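Local coordinates for protein BtrN (Bacillus circulans, PDB 4M7S) that catalyses the radical S-adenosyl-L-methionine-dependent two-electron oxidation of 2-deoxy-scyllo-inosamine in butirosin biosynthesis, using two [4Fe-4S] clusters, at residues A[63-68]-A[87-92]; A[7-12]-A[56-61]; A[69-74]-A[102-107]. One frame throughout, in Å; residues are numbered along the deposited sequence. Where two conformers were deposited one is given.

Contact 1 of 3, residues A[63-68]-A[87-92]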
loop_
_atom_site.group_PDB
_atom_site.type_symbol
_atom_site.label_atom_id
_atom_site.label_comp_id
_atom_site.label_asym_id
_atom_site.label_seq_id
_atom_site.Cartn_x
_atom_site.Cartn_y
_atom_site.Cartn_z
ATOM N N GLY A 63 -2.133 -8.977 -2.564
ATOM C CA GLY A 63 -2.115 -10.285 -1.934
ATOM C C GLY A 63 -2.794 -10.231 -0.582
ATOM O O GLY A 63 -3.125 -9.151 -0.087
ATOM N N GLU A 64 -3.004 -11.403 0.013
ATOM C CA GLU A 64 -3.642 -11.512 1.317
ATOM C C GLU A 64 -2.572 -11.548 2.400
ATOM O O GLU A 64 -1.785 -12.500 2.459
ATOM C CB GLU A 64 -4.476 -12.800 1.366
ATOM C CG GLU A 64 -5.091 -13.078 2.720
ATOM C CD GLU A 64 -5.852 -11.872 3.275
ATOM O OE1 GLU A 64 -5.733 -11.608 4.493
ATOM O OE2 GLU A 64 -6.578 -11.207 2.498
ATOM N N PRO A 65 -2.530 -10.518 3.267
ATOM C CA PRO A 65 -1.448 -10.479 4.260
ATOM C C PRO A 65 -1.507 -11.626 5.275
ATOM O O PRO A 65 -0.457 -12.057 5.741
ATOM C CB PRO A 65 -1.633 -9.114 4.952
ATOM C CG PRO A 65 -3.079 -8.745 4.706
ATOM C CD PRO A 65 -3.435 -9.356 3.361
ATOM N N LEU A 66 -2.694 -12.121 5.610
ATOM C CA LEU A 66 -2.791 -13.235 6.567
ATOM C C LEU A 66 -2.227 -14.553 6.027
ATOM O O LEU A 66 -2.160 -15.551 6.750
ATOM C CB LEU A 66 -4.227 -13.442 7.057
ATOM C CG LEU A 66 -4.907 -12.312 7.834
ATOM C CD1 LEU A 66 -5.899 -12.886 8.829
ATOM C CD2 LEU A 66 -3.917 -11.432 8.551
ATOM N N LEU A 67 -1.835 -14.558 4.755
ATOM C CA LEU A 67 -1.186 -15.719 4.161
ATOM C C LEU A 67 0.324 -15.658 4.374
ATOM O O LEU A 67 1.028 -16.635 4.165
ATOM C CB LEU A 67 -1.491 -15.811 2.663
ATOM C CG LEU A 67 -2.728 -16.611 2.254
ATOM C CD1 LEU A 67 -2.884 -16.671 0.732
ATOM C CD2 LEU A 67 -2.612 -18.011 2.821
ATOM N N CYS A 68 0.819 -14.496 4.782
ATOM C CA CYS A 68 2.247 -14.310 4.973
ATOM C C CYS A 68 2.687 -15.114 6.187
ATOM O O CYS A 68 2.174 -14.904 7.292
ATOM C CB CYS A 68 2.548 -12.826 5.203
ATOM S SG CYS A 68 4.291 -12.473 5.491
ATOM N N PRO A 87 -0.148 0.735 12.047
ATOM C CA PRO A 87 -0.258 -0.502 11.268
ATOM C C PRO A 87 -1.714 -0.891 11.016
ATOM O O PRO A 87 -2.502 -0.971 11.960
ATOM C CB PRO A 87 0.418 -1.554 12.170
ATOM C CG PRO A 87 1.172 -0.759 13.232
ATOM C CD PRO A 87 0.347 0.478 13.412
ATOM N N ILE A 88 -2.055 -1.120 9.749
ATOM C CA ILE A 88 -3.416 -1.456 9.355
ATOM C C ILE A 88 -3.394 -2.739 8.541
ATOM O O ILE A 88 -2.555 -2.891 7.654
ATOM C CB ILE A 88 -4.016 -0.386 8.427
ATOM C CG1 ILE A 88 -3.798 1.021 8.985
ATOM C CG2 ILE A 88 -5.499 -0.678 8.162
ATOM C CD1 ILE A 88 -4.508 1.275 10.281
ATOM N N ILE A 89 -4.320 -3.652 8.822
ATOM C CA ILE A 89 -4.461 -4.846 7.992
ATOM C C ILE A 89 -5.661 -4.706 7.051
ATOM O O ILE A 89 -6.787 -4.468 7.500
ATOM C CB ILE A 89 -4.661 -6.121 8.841
ATOM C CG1 ILE A 89 -3.371 -6.501 9.569
ATOM C CG2 ILE A 89 -5.114 -7.293 7.951
ATOM C CD1 ILE A 89 -2.336 -7.127 8.665
ATOM N N TYR A 90 -5.421 -4.843 5.749
ATOM C CA TYR A 90 -6.512 -4.976 4.796
ATOM C C TYR A 90 -6.570 -6.456 4.403
ATOM O O TYR A 90 -5.598 -7.000 3.871
ATOM C CB TYR A 90 -6.258 -4.108 3.571
ATOM C CG TYR A 90 -6.236 -2.609 3.842
ATOM C CD1 TYR A 90 -5.125 -1.995 4.409
ATOM C CD2 TYR A 90 -7.318 -1.813 3.508
ATOM C CE1 TYR A 90 -5.096 -0.623 4.640
ATOM C CE2 TYR A 90 -7.300 -0.442 3.729
ATOM C CZ TYR A 90 -6.188 0.143 4.298
ATOM O OH TYR A 90 -6.168 1.501 4.523
ATOM N N THR A 91 -7.696 -7.111 4.671
ATOM C CA THR A 91 -7.765 -8.563 4.494
ATOM C C THR A 91 -9.118 -9.015 3.938
ATOM O O THR A 91 -10.128 -8.363 4.192
ATOM C CB THR A 91 -7.476 -9.274 5.838
ATOM O OG1 THR A 91 -7.571 -10.695 5.670
ATOM C CG2 THR A 91 -8.463 -8.813 6.920
ATOM N N ASN A 92 -9.149 -10.117 3.181
ATOM C CA ASN A 92 -10.432 -10.675 2.753
ATOM C C ASN A 92 -11.150 -11.397 3.887
ATOM O O ASN A 92 -12.306 -11.800 3.738
ATOM C CB ASN A 92 -10.324 -11.584 1.516
ATOM C CG ASN A 92 -9.367 -12.749 1.708
ATOM O OD1 ASN A 92 -9.222 -13.290 2.812
ATOM N ND2 ASN A 92 -8.691 -13.135 0.624
HETATM O O HOH W 1 -7.711 -13.678 5.149
#

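Contact 2 of 3, residues A[7-12]-A[56-61]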
loop_
_atom_site.group_PDB
_atom_site.type_symbol
_atom_site.label_atom_id
_atom_site.label_comp_id
_atom_site.label_asym_id
_atom_site.label_seq_id
_atom_site.Cartn_x
_atom_site.Cartn_y
_atom_site.Cartn_z
HETATM N N MSE A 7 1.288 7.249 3.915
HETATM C CA MSE A 7 0.915 5.834 3.920
HETATM C C MSE A 7 1.933 5.062 3.094
HETATM O O MSE A 7 2.345 5.511 2.014
HETATM C CB MSE A 7 -0.501 5.627 3.359
HETATM C CG MSE A 7 -0.802 4.179 2.893
HETATM SE SE MSE A 7 -1.017 2.820 4.320
HETATM C CE MSE A 7 -2.882 3.194 4.789
ATOM N N ILE A 8 2.375 3.924 3.614
ATOM C CA ILE A 8 3.207 3.031 2.825
ATOM C C ILE A 8 2.573 1.645 2.801
ATOM O O ILE A 8 2.195 1.114 3.851
ATOM C CB ILE A 8 4.666 2.973 3.329
ATOM C CG1 ILE A 8 5.472 1.969 2.502
ATOM C CG2 ILE A 8 4.734 2.611 4.818
ATOM C CD1 ILE A 8 6.962 2.156 2.632
ATOM N N GLU A 9 2.443 1.077 1.601
ATOM C CA GLU A 9 1.838 -0.238 1.422
ATOM C C GLU A 9 2.932 -1.227 1.096
ATOM O O GLU A 9 3.660 -1.037 0.119
ATOM C CB GLU A 9 0.847 -0.229 0.255
ATOM C CG GLU A 9 -0.591 0.013 0.628
ATOM C CD GLU A 9 -1.510 -0.064 -0.574
ATOM O OE1 GLU A 9 -1.308 -0.966 -1.410
ATOM O OE2 GLU A 9 -2.417 0.784 -0.690
ATOM N N VAL A 10 3.047 -2.280 1.903
ATOM C CA VAL A 10 4.125 -3.250 1.744
ATOM C C VAL A 10 3.582 -4.618 1.319
ATOM O O VAL A 10 2.801 -5.241 2.049
ATOM C CB VAL A 10 4.924 -3.385 3.038
ATOM C CG1 VAL A 10 6.166 -4.236 2.819
ATOM C CG2 VAL A 10 5.336 -2.000 3.548
ATOM N N GLU A 11 3.994 -5.083 0.145
ATOM C CA GLU A 11 3.596 -6.406 -0.326
ATOM C C GLU A 11 4.406 -7.496 0.385
ATOM O O GLU A 11 5.330 -8.076 -0.197
ATOM C CB GLU A 11 3.794 -6.505 -1.843
ATOM C CG GLU A 11 3.054 -7.657 -2.509
ATOM C CD GLU A 11 3.283 -7.707 -4.012
ATOM O OE1 GLU A 11 4.363 -7.257 -4.478
ATOM O OE2 GLU A 11 2.374 -8.191 -4.723
ATOM N N VAL A 12 4.066 -7.781 1.642
ATOM C CA VAL A 12 4.797 -8.816 2.394
ATOM C C VAL A 12 4.561 -10.219 1.813
ATOM O O VAL A 12 5.319 -11.150 2.074
ATOM C CB VAL A 12 4.491 -8.769 3.908
ATOM C CG1 VAL A 12 4.793 -7.375 4.456
ATOM C CG2 VAL A 12 3.030 -9.149 4.184
ATOM N N ARG A 56 0.739 5.888 8.251
ATOM C CA ARG A 56 0.126 4.561 8.234
ATOM C C ARG A 56 0.988 3.565 7.474
ATOM O O ARG A 56 1.635 3.912 6.481
ATOM C CB ARG A 56 -1.253 4.604 7.583
ATOM C CG ARG A 56 -2.007 5.882 7.763
ATOM C CD ARG A 56 -3.175 5.701 8.692
ATOM N NE ARG A 56 -4.154 6.769 8.521
ATOM C CZ ARG A 56 -4.002 8.007 8.985
ATOM N NH1 ARG A 56 -2.907 8.345 9.656
ATOM N NH2 ARG A 56 -4.949 8.910 8.773
ATOM N N ILE A 57 0.994 2.322 7.940
ATOM C CA ILE A 57 1.636 1.243 7.204
ATOM C C ILE A 57 0.646 0.092 7.005
ATOM O O ILE A 57 0.032 -0.381 7.965
ATOM C CB ILE A 57 2.958 0.767 7.888
ATOM C CG1 ILE A 57 3.570 -0.422 7.142
ATOM C CG2 ILE A 57 2.728 0.420 9.366
ATOM C CD1 ILE A 57 5.041 -0.662 7.490
ATOM N N SER A 58 0.451 -0.323 5.754
ATOM C CA SER A 58 -0.352 -1.516 5.458
ATOM C C SER A 58 0.482 -2.630 4.806
ATOM O O SER A 58 1.582 -2.374 4.304
ATOM C CB SER A 58 -1.592 -1.178 4.623
ATOM O OG SER A 58 -1.318 -0.217 3.635
ATOM N N PHE A 59 -0.046 -3.857 4.823
ATOM C CA PHE A 59 0.731 -5.048 4.468
ATOM C C PHE A 59 0.164 -5.827 3.288
ATOM O O PHE A 59 0.380 -7.046 3.166
ATOM C CB PHE A 59 0.823 -5.973 5.678
ATOM C CG PHE A 59 1.373 -5.302 6.892
ATOM C CD1 PHE A 59 2.744 -5.273 7.125
ATOM C CD2 PHE A 59 0.527 -4.669 7.791
ATOM C CE1 PHE A 59 3.261 -4.651 8.242
ATOM C CE2 PHE A 59 1.041 -4.023 8.913
ATOM C CZ PHE A 59 2.409 -4.023 9.140
ATOM N N HIS A 60 -0.531 -5.106 2.393
ATOM C CA HIS A 60 -1.363 -5.669 1.302
ATOM C C HIS A 60 -1.216 -4.874 -0.012
ATOM O O HIS A 60 -1.601 -3.704 -0.060
ATOM C CB HIS A 60 -2.835 -5.605 1.746
ATOM C CG HIS A 60 -3.824 -6.153 0.754
ATOM N ND1 HIS A 60 -4.841 -7.007 1.123
ATOM C CD2 HIS A 60 -3.983 -5.938 -0.575
ATOM C CE1 HIS A 60 -5.566 -7.316 0.063
ATOM N NE2 HIS A 60 -5.068 -6.682 -0.980
ATOM N N PHE A 61 -0.707 -5.488 -1.085
ATOM C CA PHE A 61 -0.638 -4.768 -2.355
ATOM C C PHE A 61 -1.767 -5.389 -3.156
ATOM O O PHE A 61 -2.842 -4.792 -3.303
ATOM C CB PHE A 61 0.720 -4.933 -3.047
ATOM C CG PHE A 61 0.841 -4.190 -4.342
ATOM C CD1 PHE A 61 0.144 -2.998 -4.545
ATOM C CD2 PHE A 61 1.632 -4.687 -5.370
ATOM C CE1 PHE A 61 0.232 -2.315 -5.742
ATOM C CE2 PHE A 61 1.733 -4.006 -6.584
ATOM C CZ PHE A 61 1.023 -2.814 -6.772
#

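Contact 3 of 3, residues A[69-74]-A[102-107]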
loop_
_atom_site.group_PDB
_atom_site.type_symbol
_atom_site.label_atom_id
_atom_site.label_comp_id
_atom_site.label_asym_id
_atom_site.label_seq_id
_atom_site.Cartn_x
_atom_site.Cartn_y
_atom_site.Cartn_z
ATOM N N LYS A 69 3.636 -16.024 6.004
ATOM C CA LYS A 69 4.032 -16.889 7.112
ATOM C C LYS A 69 4.825 -16.131 8.177
ATOM O O LYS A 69 4.921 -16.582 9.313
ATOM C CB LYS A 69 4.783 -18.131 6.619
ATOM C CG LYS A 69 6.203 -17.926 6.115
ATOM C CD LYS A 69 6.679 -19.208 5.413
ATOM C CE LYS A 69 8.201 -19.313 5.322
ATOM N NZ LYS A 69 8.824 -18.465 4.260
ATOM N N ASN A 70 5.354 -14.965 7.805
ATOM C CA ASN A 70 6.147 -14.138 8.716
ATOM C C ASN A 70 5.373 -12.937 9.221
ATOM O O ASN A 70 5.970 -12.006 9.755
ATOM C CB ASN A 70 7.407 -13.612 8.019
ATOM C CG ASN A 70 8.467 -14.664 7.859
ATOM O OD1 ASN A 70 8.816 -15.360 8.810
ATOM N ND2 ASN A 70 8.998 -14.788 6.646
ATOM N N LEU A 71 4.053 -12.945 9.053
ATOM C CA LEU A 71 3.263 -11.766 9.402
ATOM C C LEU A 71 3.457 -11.291 10.853
ATOM O O LEU A 71 3.658 -10.103 11.088
ATOM C CB LEU A 71 1.777 -11.970 9.094
ATOM C CG LEU A 71 0.993 -10.668 9.307
ATOM C CD1 LEU A 71 1.411 -9.608 8.290
ATOM C CD2 LEU A 71 -0.512 -10.902 9.288
ATOM N N ASP A 72 3.408 -12.202 11.818
ATOM C CA ASP A 72 3.546 -11.801 13.219
ATOM C C ASP A 72 4.881 -11.115 13.464
ATOM O O ASP A 72 4.941 -10.088 14.134
ATOM C CB ASP A 72 3.422 -13.002 14.167
ATOM C CG ASP A 72 2.001 -13.554 14.242
ATOM O OD1 ASP A 72 1.087 -12.976 13.613
ATOM O OD2 ASP A 72 1.806 -14.573 14.939
ATOM N N LEU A 73 5.940 -11.714 12.926
ATOM C CA LEU A 73 7.290 -11.164 12.981
ATOM C C LEU A 73 7.309 -9.754 12.401
ATOM O O LEU A 73 7.827 -8.818 13.022
ATOM C CB LEU A 73 8.213 -12.064 12.154
ATOM C CG LEU A 73 9.743 -12.092 12.255
ATOM C CD1 LEU A 73 10.352 -11.750 10.924
ATOM C CD2 LEU A 73 10.305 -11.226 13.379
ATOM N N PHE A 74 6.749 -9.614 11.200
ATOM C CA PHE A 74 6.723 -8.329 10.504
ATOM C C PHE A 74 5.940 -7.273 11.275
ATOM O O PHE A 74 6.355 -6.118 11.348
ATOM C CB PHE A 74 6.150 -8.476 9.087
ATOM C CG PHE A 74 7.040 -9.254 8.152
ATOM C CD1 PHE A 74 8.361 -9.493 8.471
ATOM C CD2 PHE A 74 6.547 -9.736 6.946
ATOM C CE1 PHE A 74 9.183 -10.202 7.611
ATOM C CE2 PHE A 74 7.361 -10.445 6.083
ATOM C CZ PHE A 74 8.678 -10.678 6.414
ATOM N N GLN A 102 -6.692 -11.273 17.813
ATOM C CA GLN A 102 -6.210 -10.817 19.105
ATOM C C GLN A 102 -4.690 -10.798 19.140
ATOM O O GLN A 102 -4.094 -9.922 19.754
ATOM C CB GLN A 102 -6.793 -11.667 20.236
ATOM C CG GLN A 102 -8.311 -11.537 20.375
ATOM C CD GLN A 102 -8.831 -12.106 21.688
ATOM O OE1 GLN A 102 -8.070 -12.664 22.479
ATOM N NE2 GLN A 102 -10.131 -11.965 21.925
ATOM N N THR A 103 -4.078 -11.767 18.466
ATOM C CA THR A 103 -2.624 -11.860 18.369
ATOM C C THR A 103 -2.071 -10.668 17.589
ATOM O O THR A 103 -1.154 -9.994 18.048
ATOM C CB THR A 103 -2.198 -13.170 17.674
ATOM O OG1 THR A 103 -2.578 -14.285 18.487
ATOM C CG2 THR A 103 -0.702 -13.201 17.438
ATOM N N LEU A 104 -2.633 -10.413 16.411
ATOM C CA LEU A 104 -2.204 -9.282 15.595
ATOM C C LEU A 104 -2.428 -7.946 16.297
ATOM O O LEU A 104 -1.596 -7.044 16.193
ATOM C CB LEU A 104 -2.893 -9.315 14.223
ATOM C CG LEU A 104 -2.336 -10.456 13.358
ATOM C CD1 LEU A 104 -3.183 -10.712 12.123
ATOM C CD2 LEU A 104 -0.885 -10.171 12.977
ATOM N N THR A 105 -3.544 -7.817 17.016
ATOM C CA THR A 105 -3.797 -6.602 17.791
ATOM C C THR A 105 -2.713 -6.382 18.859
ATOM O O THR A 105 -2.164 -5.288 18.987
ATOM C CB THR A 105 -5.189 -6.620 18.435
ATOM O OG1 THR A 105 -6.184 -6.714 17.411
ATOM C CG2 THR A 105 -5.425 -5.350 19.237
ATOM N N GLU A 106 -2.402 -7.426 19.622
ATOM C CA GLU A 106 -1.356 -7.327 20.645
ATOM C C GLU A 106 0.004 -6.974 20.038
ATOM O O GLU A 106 0.784 -6.236 20.633
ATOM C CB GLU A 106 -1.254 -8.630 21.429
ATOM C CG GLU A 106 -0.006 -8.739 22.301
ATOM C CD GLU A 106 0.103 -10.091 22.988
ATOM O OE1 GLU A 106 0.998 -10.881 22.614
ATOM O OE2 GLU A 106 -0.709 -10.362 23.899
ATOM N N LEU A 107 0.278 -7.493 18.846
ATOM C CA LEU A 107 1.545 -7.218 18.165
ATOM C C LEU A 107 1.669 -5.790 17.626
ATOM O O LEU A 107 2.781 -5.312 17.406
ATOM C CB LEU A 107 1.778 -8.226 17.043
ATOM C CG LEU A 107 1.985 -9.675 17.495
ATOM C CD1 LEU A 107 1.982 -10.568 16.277
ATOM C CD2 LEU A 107 3.272 -9.846 18.277
#

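Contact 1 of 3, residues A[63-68]-A[87-92]
The carboxylate of E64 overlaps the side chains of T91 and N92, just where strand 86-91 gives way to loop. Its OE2 accepts the backbone N of N92 at 2.9 Å in an almost straight bond (173° at the hydrogen), which reaches the oxygen from the syn side but clearly out of the carboxylate plane. On the other oxygen, T91 OG1 donates to E64 OE1; the 2.4 Å between them is shorter than normal, so the exact length is doubtful. E64 OE1 also receives L66 N from its own loop, on the anti side, and a water that binds it weakly and gives a second bond to N92 OD1 at 2.8 Å. Bonds at both oxygens limit how the carboxylate can turn. E64 reaches this spot by leaving with CG anti to the backbone N (chi1 175°) and then bending at chi2 (51°). The amide of N92 lies roughly parallel to the carboxylate without bonding to it directly, its ND2 being held instead by N17 OD1.

Beside the carboxylate, P65 and L66 pack on the strand. P65 CG makes a carbon-to-oxygen contact of 3.2 Å with Y90 O and an apolar one of 4.1 Å with I89 CG2. L66 continues this packing, its CD2 meeting I89 CG2 at 4.4 Å and its CG approaching the oxygen T91 OG1 to 3.8 Å. Y90 O is also hydrogen-bonded by H60 ND1.

N92 lines the pocket of an iron-sulfur cluster, close to the cluster ligand C16. Y62-G63-E64, following strand 56-58 and directly before P65, probably corresponds to the GGE motif of radical SAM enzymes, which in relatives helps hold the amino group of S-adenosylmethionine.

Contact 2 of 3, residues A[7-12]-A[56-61]
Backbone hydrogen bonds join strands 7-10 and 56-58 side by side in parallel register, M7 beside R56, I8 beside I57 and E9 beside S58. I8 sits at the centre: its N donates to R56 O at 3.0 Å and its O accepts S58 N, also at 3.0 Å. V10 N then closes on S58 O at 2.8 Å. Past S58 the pairing gives out; E11 is the centre of an inverse gamma turn.

Apolar contacts fill the face carrying I8 and I57. These two point the same way, I8 CG2 against I57 CG1 at 4.0 Å, with V10 CG2 crossing to I57 CD1. Both ethyl branches turn away from their own N (chi1 177° in each), which keeps them aligned. Helix 38-50 covers this side, L44 meeting V10 and M45 meeting I57. Further on, V12 CG1 meets the F59 ring at its edge, in the ring plane.

Polar and selenium contacts mark the face of M7, E9 and S58. M7, a selenomethionine bent at chi2 and chi3, brings SE to 3.1 Å from S58 OG, while E9 CG also comes within 3.1 Å of that hydroxyl; S58 OG is buried without any hydrogen-bond partner in the model. Beyond the strand ends, the carboxylate of E11 stands nearly perpendicular to the F61 ring at its edge, E11 OE2 to F61 CD2 3.6 Å, and its OE1 bonds to V180 N.

Strand 7-10, helix 38-50 and strand 56-58 form the first beta-alpha-beta crossover of the partial TIM barrel of radical SAM enzymes, with H60 beyond its second strand touching an iron-sulfur cluster.

Contact 3 of 3, residues A[69-74]-A[102-107]
This is helix-to-helix packing on the outside of the sheet, away from both cluster sites: the first turn of helix 71-81 lies against the last turns of helix 98-107. The touch is made by L71 and D72 on one side and T103, L104 and L107 on the other.

L104 provides the inner part. Its CD2 meets L71 CD2 at 3.8 Å, the two side chains crossing at about a right angle, and L104 CD2 also lies 3.5 Å from D72 OD1. Beneath them, L66 of the preceding loop packs on both leucines, while F112 of strand 111-116 backs L104.

D72 carries the outer part with its carbon atoms as much as its charge. Its CB rests 3.5 Å from L107 CD1, and its OD2 approaches the methyl CG2 of T103 to 3.8 Å. A first torsion of -71° swings the carboxylate across to helix 98-107, where OD1 forms a salt bridge with R100. This charge pair thus ties the start of one helix to an earlier turn of the other, at the partly exposed edge of the leucine cluster. T103 meets D72 through its methyl, while its OG1 bonds to K99 O in its own helix.

Together these contacts join two successive helices of the helical layer that covers the outer side of the parallel strands, as in the partial beta/alpha barrel of radical SAM enzymes.

From the N terminus, strand 7-10 leads through helix 38-50 to strand 56-58, where contact 2 closes the first long loop. Only after that does contact 1 open, at 63-68, and close on strand 86-91 and the residue after it. Contact 3 starts between those two segments, at 69-74, and closes beyond them at 102-107, so contacts 1 and 3 cross. Contacts 1 and 2 meet in the sheet, I88 N lying 2.8 Å from I57 O. L66 joins contact 1 to contact 3, its CD2 3.5 Å from L71 CD2. The three therefore run from neighbouring strands near one cluster, through the loop at 63-68, to the outer helices.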